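Local atomic coordinates of response regulator receiver protein (Dyadobacter fermentans, PDB entry 4XLT), a protein that probably acts as a phosphorylation-controlled receiver in two-component signalling, accepting a phosphoryl group from a partner histidine kinase. Residues Ile7-Ser12 and Gln39-His44; Leu24-Thr29 and Leu117-Leu122; Glu70-Tyr75 and Ile86-Ile91. All coordinates share one frame; numbering follows the deposited sequence.

Contact 1 (Ile7-Ser12 and Gln39-His44); sequences IIVDDS and QAAIDH
V9 meets A41 with both of its methyls: CG2 lies 3.7 Å from A41 CB, and CG1 4.1 Å from the same atom. The single methyl of A41 thus rests against the fork of the valine, and so small a residue lets helix 38-46 come close, with V9 CA only 6.8 Å from A41 CA. One helical turn further on, H44 has CG anti to its backbone N (chi1 169°), which swings the imidazole down to the strand beside I7. There I7 CD1 comes up to the ring's edge, near its plane, 3.9 Å from H44 CE1. The same contact buries H44 ND1, for which the model offers no polar partner; the ring also meets that of F35. Past the strand the chain turns polar: D10 OD1 accepts from S12 N at 2.8 Å in an Asx turn, approached from above the carboxylate plane, while D10 OD2 forms a salt bridge with K115. This acidic corner lies next to D60, the predicted phosphorylation site. The strand itself is hydrogen-bonded between strands 31-35 and 54-60; I8 packs on helix 13-25, whereas helix 38-46 has helix 68-75 as its neighbour.

Contact 2 (Leu24-Thr29 and Leu117-Leu122); sequences LKSGLT and LEIPLL
L28 and L122 touch through one methyl each, L28 CD2 lying 3.5 Å from L122 CD2, with the two side chains crossing at about a right angle. Both leucines have CG anti to the backbone N (chi1 -162° and -167°), which extends each side chain toward the other segment. I119 supplies the rest of the surface. Its CG2 reaches L28 CD2 more loosely, at 4.3 Å, and lies 3.8 Å from S26 OG; its CD1 is 4.0 Å from that oxygen. Both methyls of the isoleucine therefore come up to the serine from one side, touching OG and CB.

One shell out, S26 is the first residue to leave helical geometry after helix 13-25, and its OG turns back to bond L23 O, so the hydroxyl has a polar partner although it faces hydrocarbon. Next after L28, T29 OG1 is bonded to M4 O and S31 N, tying the exit from the turn to the start of strand 4-9. On the other segment, E118 occupies the N-cap position, and the 3.0 Å bond from L122 N to E118 O closes the first helical turn, placing I119 and L122 on one side.

The example illustrates how, in a CheY-type receiver domain, the turn after helix 13-25 packs against the start of the closing helix 119-129 beside the central parallel sheet, the two segments meeting through van der Waals contacts. F6 of strand 4-9 lies beneath L28 and L122, L58 of strand 54-60 also packs on L122, and R123 and L126 of helix 119-129 continue the cover over L28.

Contact 3 (Glu70-Tyr75 and Ile86-Ile91); sequences EFTEHY and IRLFMI
With CG anti to the backbone N in both Y75 (chi1 179°) and L88 (chi1 169°), the phenol reaches from helix 68-75 across to strand 86-92 while the leucine rises to meet it. In this CheY-like receiver fold, the helix is part of the beta-alpha-beta crossover that joins strand 54-60 to its parallel neighbour 86-92, and it runs nearly antiparallel to the latter, with segment axes 11.6 Å apart. L88 CD2 sits over one face of the Y75 ring, 4.1 Å from the centroid and 11° off the normal, a CH-pi contact close to the ring's centre. The same methyl is 4.2 Å from T72 CG2, so one leucine branch serves two helix residues. I86 comes instead at the ring's edge, its CG2 tightly placed 3.2 Å from Y75 OH. H108 adds an edge-to-face partner to the tyrosine. Were the tyrosine replaced by alanine, L88 CD2 would probably lose its aromatic face, and the water its hydroxyl partner, with a gap opened beside I86. On the far side of the strand R87 points away, to bond W129 O and A84 O. Its NH1 also reaches back to I86 O at 3.0 Å, from above the carbonyl plane. That oxygen is also met by a water, 3.1 Å from I86 O and placed to donate to it; the water lies in the plane of the phenol ring, 2.6 Å from Y75 OH.

In the fold
Contacts 1 and 3 are buried and support neighbouring helices on one side of the parallel sheet; contact 2 is partly buried, some 20 Å from either by centres, and joins the turn after helix 13-25 to the start of helix 119-129. Contacts 1 and 3 meet directly: F71 CE1 lies 3.6 Å from I42 CD1 and 3.8 Å from A41 CB, so helices 38-46 and 68-75 pack on each other too. Chemistry follows place. Small aliphatic groups bring a helix close in contact 1, an aromatic face and a water fill the wider spacing of contact 3, and contact 2 relies on branched methyls, with side-chain hydrogen bonds going to backbone atoms outside the two segments.

Contact 1 (Ile7-Ser12 and Gln39-His44)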
loop_
_atom_site.group_PDB
_atom_site.type_symbol
_atom_site.label_atom_id
_atom_site.label_comp_id
_atom_site.label_asym_id
_atom_site.label_seq_id
_atom_site.Cartn_x
_atom_site.Cartn_y
_atom_site.Cartn_z
ATOM N N ILE A 7 17.791 9.622 -0.113
ATOM C CA ILE A 7 18.417 8.910 0.986
ATOM C C ILE A 7 19.305 7.809 0.430
ATOM O O ILE A 7 18.833 6.917 -0.272
ATOM C CB ILE A 7 17.369 8.308 1.934
ATOM C CG1 ILE A 7 16.510 9.419 2.544
ATOM C CG2 ILE A 7 18.042 7.480 3.021
ATOM C CD1 ILE A 7 15.373 8.918 3.400
ATOM N N ILE A 8 20.597 7.883 0.727
ATOM C CA ILE A 8 21.529 6.861 0.277
ATOM C C ILE A 8 21.942 5.987 1.453
ATOM O O ILE A 8 22.300 6.492 2.518
ATOM C CB ILE A 8 22.781 7.473 -0.380
ATOM C CG1 ILE A 8 22.382 8.555 -1.384
ATOM C CG2 ILE A 8 23.606 6.393 -1.064
ATOM C CD1 ILE A 8 23.561 9.306 -1.979
ATOM N N VAL A 9 21.868 4.674 1.256
ATOM C CA VAL A 9 22.252 3.705 2.276
ATOM C C VAL A 9 23.335 2.790 1.721
ATOM O O VAL A 9 23.058 1.926 0.889
ATOM C CB VAL A 9 21.051 2.856 2.745
ATOM C CG1 VAL A 9 21.448 1.984 3.927
ATOM C CG2 VAL A 9 19.875 3.749 3.110
ATOM N N ASP A 10 24.568 2.985 2.177
ATOM C CA ASP A 10 25.710 2.238 1.655
ATOM C C ASP A 10 26.775 2.052 2.737
ATOM O O ASP A 10 27.144 3.004 3.426
ATOM C CB ASP A 10 26.300 2.957 0.435
ATOM C CG ASP A 10 27.176 2.052 -0.427
ATOM O OD1 ASP A 10 27.871 1.165 0.117
ATOM O OD2 ASP A 10 27.171 2.237 -1.661
ATOM N N ASP A 11 27.267 0.826 2.885
ATOM C CA ASP A 11 28.291 0.534 3.884
ATOM C C ASP A 11 29.653 1.054 3.438
ATOM O O ASP A 11 30.560 1.226 4.256
ATOM C CB ASP A 11 28.370 -0.968 4.159
ATOM C CG ASP A 11 28.826 -1.756 2.948
ATOM O OD1 ASP A 11 28.401 -1.416 1.824
ATOM O OD2 ASP A 11 29.613 -2.711 3.120
ATOM N N SER A 12 29.796 1.293 2.137
ATOM C CA SER A 12 31.025 1.856 1.592
ATOM C C SER A 12 31.027 3.372 1.731
ATOM O O SER A 12 30.240 4.067 1.087
ATOM C CB SER A 12 31.200 1.465 0.125
ATOM O OG SER A 12 32.258 2.200 -0.463
ATOM N N GLN A 39 20.525 0.183 10.097
ATOM C CA GLN A 39 19.885 0.520 11.364
ATOM C C GLN A 39 19.596 2.015 11.458
ATOM O O GLN A 39 18.466 2.421 11.733
ATOM C CB GLN A 39 20.759 0.076 12.540
ATOM C CG GLN A 39 20.253 0.531 13.908
ATOM C CD GLN A 39 18.919 -0.093 14.287
ATOM O OE1 GLN A 39 18.563 -1.170 13.809
ATOM N NE2 GLN A 39 18.175 0.589 15.151
ATOM N N ALA A 40 20.621 2.827 11.220
ATOM C CA ALA A 40 20.483 4.278 11.262
ATOM C C ALA A 40 19.507 4.776 10.198
ATOM O O ALA A 40 18.769 5.734 10.419
ATOM C CB ALA A 40 21.840 4.942 11.090
ATOM N N ALA A 41 19.512 4.123 9.040
ATOM C CA ALA A 41 18.564 4.440 7.980
ATOM C C ALA A 41 17.135 4.110 8.414
ATOM O O ALA A 41 16.217 4.912 8.235
ATOM C CB ALA A 41 18.923 3.688 6.710
ATOM N N ILE A 42 16.957 2.926 8.988
ATOM C CA ILE A 42 15.644 2.499 9.458
ATOM C C ILE A 42 15.154 3.397 10.593
ATOM O O ILE A 42 13.986 3.791 10.619
ATOM C CB ILE A 42 15.664 1.028 9.926
ATOM C CG1 ILE A 42 15.800 0.092 8.724
ATOM C CG2 ILE A 42 14.391 0.682 10.676
ATOM C CD1 ILE A 42 14.656 0.204 7.729
ATOM N N ASP A 43 16.055 3.723 11.518
ATOM C CA ASP A 43 15.738 4.614 12.633
ATOM C C ASP A 43 15.200 5.957 12.151
ATOM O O ASP A 43 14.209 6.459 12.678
ATOM C CB ASP A 43 16.970 4.843 13.515
ATOM C CG ASP A 43 17.345 3.619 14.326
ATOM O OD1 ASP A 43 16.500 2.709 14.459
ATOM O OD2 ASP A 43 18.485 3.572 14.837
ATOM N N HIS A 44 15.858 6.536 11.152
ATOM C CA HIS A 44 15.411 7.805 10.587
ATOM C C HIS A 44 14.028 7.685 9.950
ATOM O O HIS A 44 13.187 8.573 10.100
ATOM C CB HIS A 44 16.412 8.318 9.555
ATOM C CG HIS A 44 15.898 9.464 8.741
ATOM N ND1 HIS A 44 15.481 9.322 7.435
ATOM C CD2 HIS A 44 15.716 10.770 9.054
ATOM C CE1 HIS A 44 15.072 10.491 6.976
ATOM N NE2 HIS A 44 15.204 11.386 7.939
#

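Contact 2 (Leu24-Thr29 and Leu117-Leu122)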
loop_
_atom_site.group_PDB
_atom_site.type_symbol
_atom_site.label_atom_id
_atom_site.label_comp_id
_atom_site.label_asym_id
_atom_site.label_seq_id
_atom_site.Cartn_x
_atom_site.Cartn_y
_atom_site.Cartn_z
ATOM N N LEU A 24 24.158 15.811 -5.981
ATOM C CA LEU A 24 24.163 17.247 -5.731
ATOM C C LEU A 24 24.689 18.006 -6.943
ATOM O O LEU A 24 24.256 19.125 -7.217
ATOM C CB LEU A 24 25.006 17.581 -4.499
ATOM C CG LEU A 24 24.410 17.187 -3.147
ATOM C CD1 LEU A 24 25.355 17.575 -2.022
ATOM C CD2 LEU A 24 23.050 17.838 -2.961
ATOM N N LYS A 25 25.621 17.388 -7.666
ATOM C CA LYS A 25 26.230 18.008 -8.839
ATOM C C LYS A 25 25.199 18.249 -9.936
ATOM O O LYS A 25 25.302 19.212 -10.697
ATOM C CB LYS A 25 27.372 17.142 -9.374
ATOM N N SER A 26 24.208 17.368 -10.015
ATOM C CA SER A 26 23.100 17.557 -10.941
ATOM C C SER A 26 21.971 18.314 -10.252
ATOM O O SER A 26 21.971 18.469 -9.030
ATOM C CB SER A 26 22.598 16.213 -11.471
ATOM O OG SER A 26 22.088 15.405 -10.423
ATOM N N GLY A 27 21.009 18.786 -11.037
ATOM C CA GLY A 27 19.858 19.478 -10.487
ATOM C C GLY A 27 18.758 18.508 -10.101
ATOM O O GLY A 27 17.588 18.879 -10.010
ATOM N N LEU A 28 19.140 17.258 -9.869
ATOM C CA LEU A 28 18.182 16.203 -9.576
ATOM C C LEU A 28 17.614 16.342 -8.168
ATOM O O LEU A 28 16.468 15.969 -7.912
ATOM C CB LEU A 28 18.839 14.836 -9.748
ATOM C CG LEU A 28 17.904 13.640 -9.909
ATOM C CD1 LEU A 28 16.986 13.840 -11.107
ATOM C CD2 LEU A 28 18.718 12.366 -10.056
ATOM N N THR A 29 18.421 16.881 -7.259
ATOM C CA THR A 29 18.001 17.079 -5.875
ATOM C C THR A 29 18.909 18.071 -5.165
ATOM O O THR A 29 20.013 18.357 -5.626
ATOM C CB THR A 29 17.998 15.757 -5.086
ATOM O OG1 THR A 29 17.630 16.010 -3.723
ATOM C CG2 THR A 29 19.375 15.109 -5.121
ATOM N N LEU A 117 26.066 5.116 -10.519
ATOM C CA LEU A 117 24.722 5.552 -10.876
ATOM C C LEU A 117 24.703 6.408 -12.141
ATOM O O LEU A 117 25.448 7.384 -12.252
ATOM C CB LEU A 117 24.105 6.330 -9.717
ATOM C CG LEU A 117 22.605 6.587 -9.793
ATOM C CD1 LEU A 117 21.858 5.267 -9.803
ATOM C CD2 LEU A 117 22.168 7.448 -8.623
ATOM N N GLU A 118 23.854 6.036 -13.094
ATOM C CA GLU A 118 23.660 6.845 -14.294
ATOM C C GLU A 118 22.557 7.869 -14.059
ATOM O O GLU A 118 21.372 7.531 -14.073
ATOM C CB GLU A 118 23.324 5.973 -15.507
ATOM C CG GLU A 118 24.500 5.192 -16.080
ATOM C CD GLU A 118 24.764 3.896 -15.340
ATOM O OE1 GLU A 118 23.872 3.444 -14.589
ATOM O OE2 GLU A 118 25.863 3.326 -15.511
ATOM N N ILE A 119 22.956 9.116 -13.840
ATOM C CA ILE A 119 22.013 10.193 -13.553
ATOM C C ILE A 119 20.922 10.370 -14.623
ATOM O O ILE A 119 19.748 10.503 -14.271
ATOM C CB ILE A 119 22.753 11.536 -13.355
ATOM C CG1 ILE A 119 23.784 11.406 -12.231
ATOM C CG2 ILE A 119 21.767 12.655 -13.049
ATOM C CD1 ILE A 119 24.591 12.663 -11.986
ATOM N N PRO A 120 21.285 10.368 -15.924
ATOM C CA PRO A 120 20.182 10.515 -16.886
ATOM C C PRO A 120 19.218 9.330 -16.865
ATOM O O PRO A 120 18.024 9.501 -17.114
ATOM C CB PRO A 120 20.903 10.612 -18.238
ATOM C CG PRO A 120 22.224 9.967 -18.017
ATOM C CD PRO A 120 22.593 10.300 -16.604
ATOM N N LEU A 121 19.733 8.144 -16.558
ATOM C CA LEU A 121 18.906 6.947 -16.475
ATOM C C LEU A 121 17.935 7.049 -15.304
ATOM O O LEU A 121 16.778 6.639 -15.406
ATOM C CB LEU A 121 19.788 5.701 -16.337
ATOM C CG LEU A 121 19.156 4.306 -16.376
ATOM C CD1 LEU A 121 20.135 3.321 -16.995
ATOM C CD2 LEU A 121 18.746 3.832 -14.986
ATOM N N LEU A 122 18.413 7.598 -14.192
ATOM C CA LEU A 122 17.599 7.704 -12.990
ATOM C C LEU A 122 16.589 8.839 -13.107
ATOM O O LEU A 122 15.443 8.702 -12.680
ATOM C CB LEU A 122 18.483 7.903 -11.756
ATOM C CG LEU A 122 17.789 7.720 -10.404
ATOM C CD1 LEU A 122 18.645 6.889 -9.470
ATOM C CD2 LEU A 122 17.482 9.058 -9.770
#

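Contact 3 (Glu70-Tyr75 and Ile86-Ile91)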
loop_
_atom_site.group_PDB
_atom_site.type_symbol
_atom_site.label_atom_id
_atom_site.label_comp_id
_atom_site.label_asym_id
_atom_site.label_seq_id
_atom_site.Cartn_x
_atom_site.Cartn_y
_atom_site.Cartn_z
ATOM N N GLU A 70 17.614 -7.726 3.968
ATOM C CA GLU A 70 17.252 -7.686 5.378
ATOM C C GLU A 70 16.726 -6.294 5.697
ATOM O O GLU A 70 15.878 -6.120 6.573
ATOM C CB GLU A 70 18.441 -8.033 6.276
ATOM C CG GLU A 70 18.893 -9.484 6.199
ATOM C CD GLU A 70 19.933 -9.726 5.118
ATOM O OE1 GLU A 70 20.967 -10.357 5.423
ATOM O OE2 GLU A 70 19.716 -9.294 3.966
ATOM N N PHE A 71 17.235 -5.304 4.970
ATOM C CA PHE A 71 16.767 -3.931 5.105
ATOM C C PHE A 71 15.306 -3.821 4.689
ATOM O O PHE A 71 14.522 -3.123 5.329
ATOM C CB PHE A 71 17.623 -2.979 4.266
ATOM C CG PHE A 71 17.160 -1.547 4.306
ATOM C CD1 PHE A 71 17.668 -0.671 5.248
ATOM C CD2 PHE A 71 16.217 -1.078 3.400
ATOM C CE1 PHE A 71 17.246 0.645 5.291
ATOM C CE2 PHE A 71 15.789 0.238 3.440
ATOM C CZ PHE A 71 16.306 1.101 4.386
ATOM N N THR A 72 14.948 -4.505 3.606
ATOM C CA THR A 72 13.590 -4.447 3.081
ATOM C C THR A 72 12.589 -5.064 4.047
ATOM O O THR A 72 11.425 -4.669 4.077
ATOM C CB THR A 72 13.474 -5.157 1.721
ATOM O OG1 THR A 72 14.028 -6.477 1.819
ATOM C CG2 THR A 72 14.213 -4.369 0.652
ATOM N N GLU A 73 13.045 -6.031 4.836
ATOM C CA GLU A 73 12.180 -6.670 5.820
ATOM C C GLU A 73 11.780 -5.672 6.900
ATOM O O GLU A 73 10.615 -5.605 7.293
ATOM C CB GLU A 73 12.867 -7.884 6.443
ATOM C CG GLU A 73 13.250 -8.952 5.436
ATOM C CD GLU A 73 13.556 -10.280 6.094
ATOM O OE1 GLU A 73 12.960 -10.564 7.155
ATOM O OE2 GLU A 73 14.392 -11.035 5.555
ATOM N N HIS A 74 12.752 -4.898 7.371
ATOM C CA HIS A 74 12.476 -3.833 8.326
ATOM C C HIS A 74 11.733 -2.685 7.660
ATOM O O HIS A 74 10.913 -2.021 8.289
ATOM C CB HIS A 74 13.770 -3.329 8.959
ATOM C CG HIS A 74 14.327 -4.254 9.994
ATOM N ND1 HIS A 74 13.837 -4.309 11.280
ATOM C CD2 HIS A 74 15.326 -5.166 9.931
ATOM C CE1 HIS A 74 14.512 -5.212 11.967
ATOM N NE2 HIS A 74 15.421 -5.747 11.172
ATOM N N TYR A 75 12.022 -2.464 6.381
ATOM C CA TYR A 75 11.360 -1.422 5.608
ATOM C C TYR A 75 9.874 -1.730 5.426
ATOM O O TYR A 75 9.033 -0.831 5.477
ATOM C CB TYR A 75 12.039 -1.255 4.247
ATOM C CG TYR A 75 11.394 -0.204 3.371
ATOM C CD1 TYR A 75 11.744 1.135 3.485
ATOM C CD2 TYR A 75 10.433 -0.552 2.431
ATOM C CE1 TYR A 75 11.154 2.097 2.692
ATOM C CE2 TYR A 75 9.839 0.401 1.633
ATOM C CZ TYR A 75 10.201 1.725 1.768
ATOM O OH TYR A 75 9.607 2.680 0.974
ATOM N N ILE A 86 7.584 7.063 -0.873
ATOM C CA ILE A 86 8.955 6.634 -1.111
ATOM C C ILE A 86 9.060 5.714 -2.327
ATOM O O ILE A 86 8.179 4.890 -2.573
ATOM C CB ILE A 86 9.518 5.912 0.132
ATOM C CG1 ILE A 86 9.518 6.857 1.335
ATOM C CG2 ILE A 86 10.917 5.366 -0.132
ATOM C CD1 ILE A 86 9.913 6.197 2.639
ATOM N N ARG A 87 10.129 5.891 -3.099
ATOM C CA ARG A 87 10.492 4.958 -4.159
ATOM C C ARG A 87 11.877 4.393 -3.862
ATOM O O ARG A 87 12.864 5.128 -3.845
ATOM C CB ARG A 87 10.474 5.642 -5.523
ATOM C CG ARG A 87 9.157 6.313 -5.863
ATOM C CD ARG A 87 8.011 5.321 -5.973
ATOM N NE ARG A 87 6.766 5.995 -6.329
ATOM C CZ ARG A 87 5.841 6.370 -5.453
ATOM N NH1 ARG A 87 6.007 6.120 -4.159
ATOM N NH2 ARG A 87 4.743 6.986 -5.870
ATOM N N LEU A 88 11.941 3.088 -3.623
ATOM C CA LEU A 88 13.171 2.437 -3.182
ATOM C C LEU A 88 13.875 1.707 -4.329
ATOM O O LEU A 88 13.263 0.909 -5.042
ATOM C CB LEU A 88 12.857 1.467 -2.038
ATOM C CG LEU A 88 13.929 0.484 -1.563
ATOM C CD1 LEU A 88 15.162 1.210 -1.083
ATOM C CD2 LEU A 88 13.378 -0.403 -0.458
ATOM N N PHE A 89 15.162 1.991 -4.507
ATOM C CA PHE A 89 15.947 1.364 -5.566
ATOM C C PHE A 89 17.170 0.653 -5.006
ATOM O O PHE A 89 17.802 1.125 -4.061
ATOM C CB PHE A 89 16.382 2.402 -6.605
ATOM C CG PHE A 89 15.237 3.047 -7.325
ATOM C CD1 PHE A 89 14.597 4.151 -6.786
ATOM C CD2 PHE A 89 14.790 2.544 -8.535
ATOM C CE1 PHE A 89 13.532 4.740 -7.446
ATOM C CE2 PHE A 89 13.729 3.129 -9.195
ATOM C CZ PHE A 89 13.100 4.228 -8.651
HETATM N N MSE A 90 17.496 -0.489 -5.598
HETATM C CA MSE A 90 18.678 -1.247 -5.216
HETATM C C MSE A 90 19.844 -0.862 -6.126
HETATM O O MSE A 90 19.678 -0.746 -7.339
HETATM C CB MSE A 90 18.391 -2.751 -5.296
HETATM C CG MSE A 90 19.480 -3.647 -4.722
HETATM SE SE MSE A 90 19.456 -3.750 -2.774
HETATM C CE MSE A 90 17.932 -4.939 -2.546
ATOM N N ILE A 91 21.018 -0.643 -5.546
ATOM C CA ILE A 91 22.196 -0.320 -6.347
ATOM C C ILE A 91 23.340 -1.279 -6.042
ATOM O O ILE A 91 23.507 -1.720 -4.905
ATOM C CB ILE A 91 22.675 1.131 -6.120
ATOM C CG1 ILE A 91 22.973 1.377 -4.638
ATOM C CG2 ILE A 91 21.643 2.126 -6.642
ATOM C CD1 ILE A 91 23.559 2.742 -4.346
HETATM O O HOH W 1 8.233 2.199 -1.129
#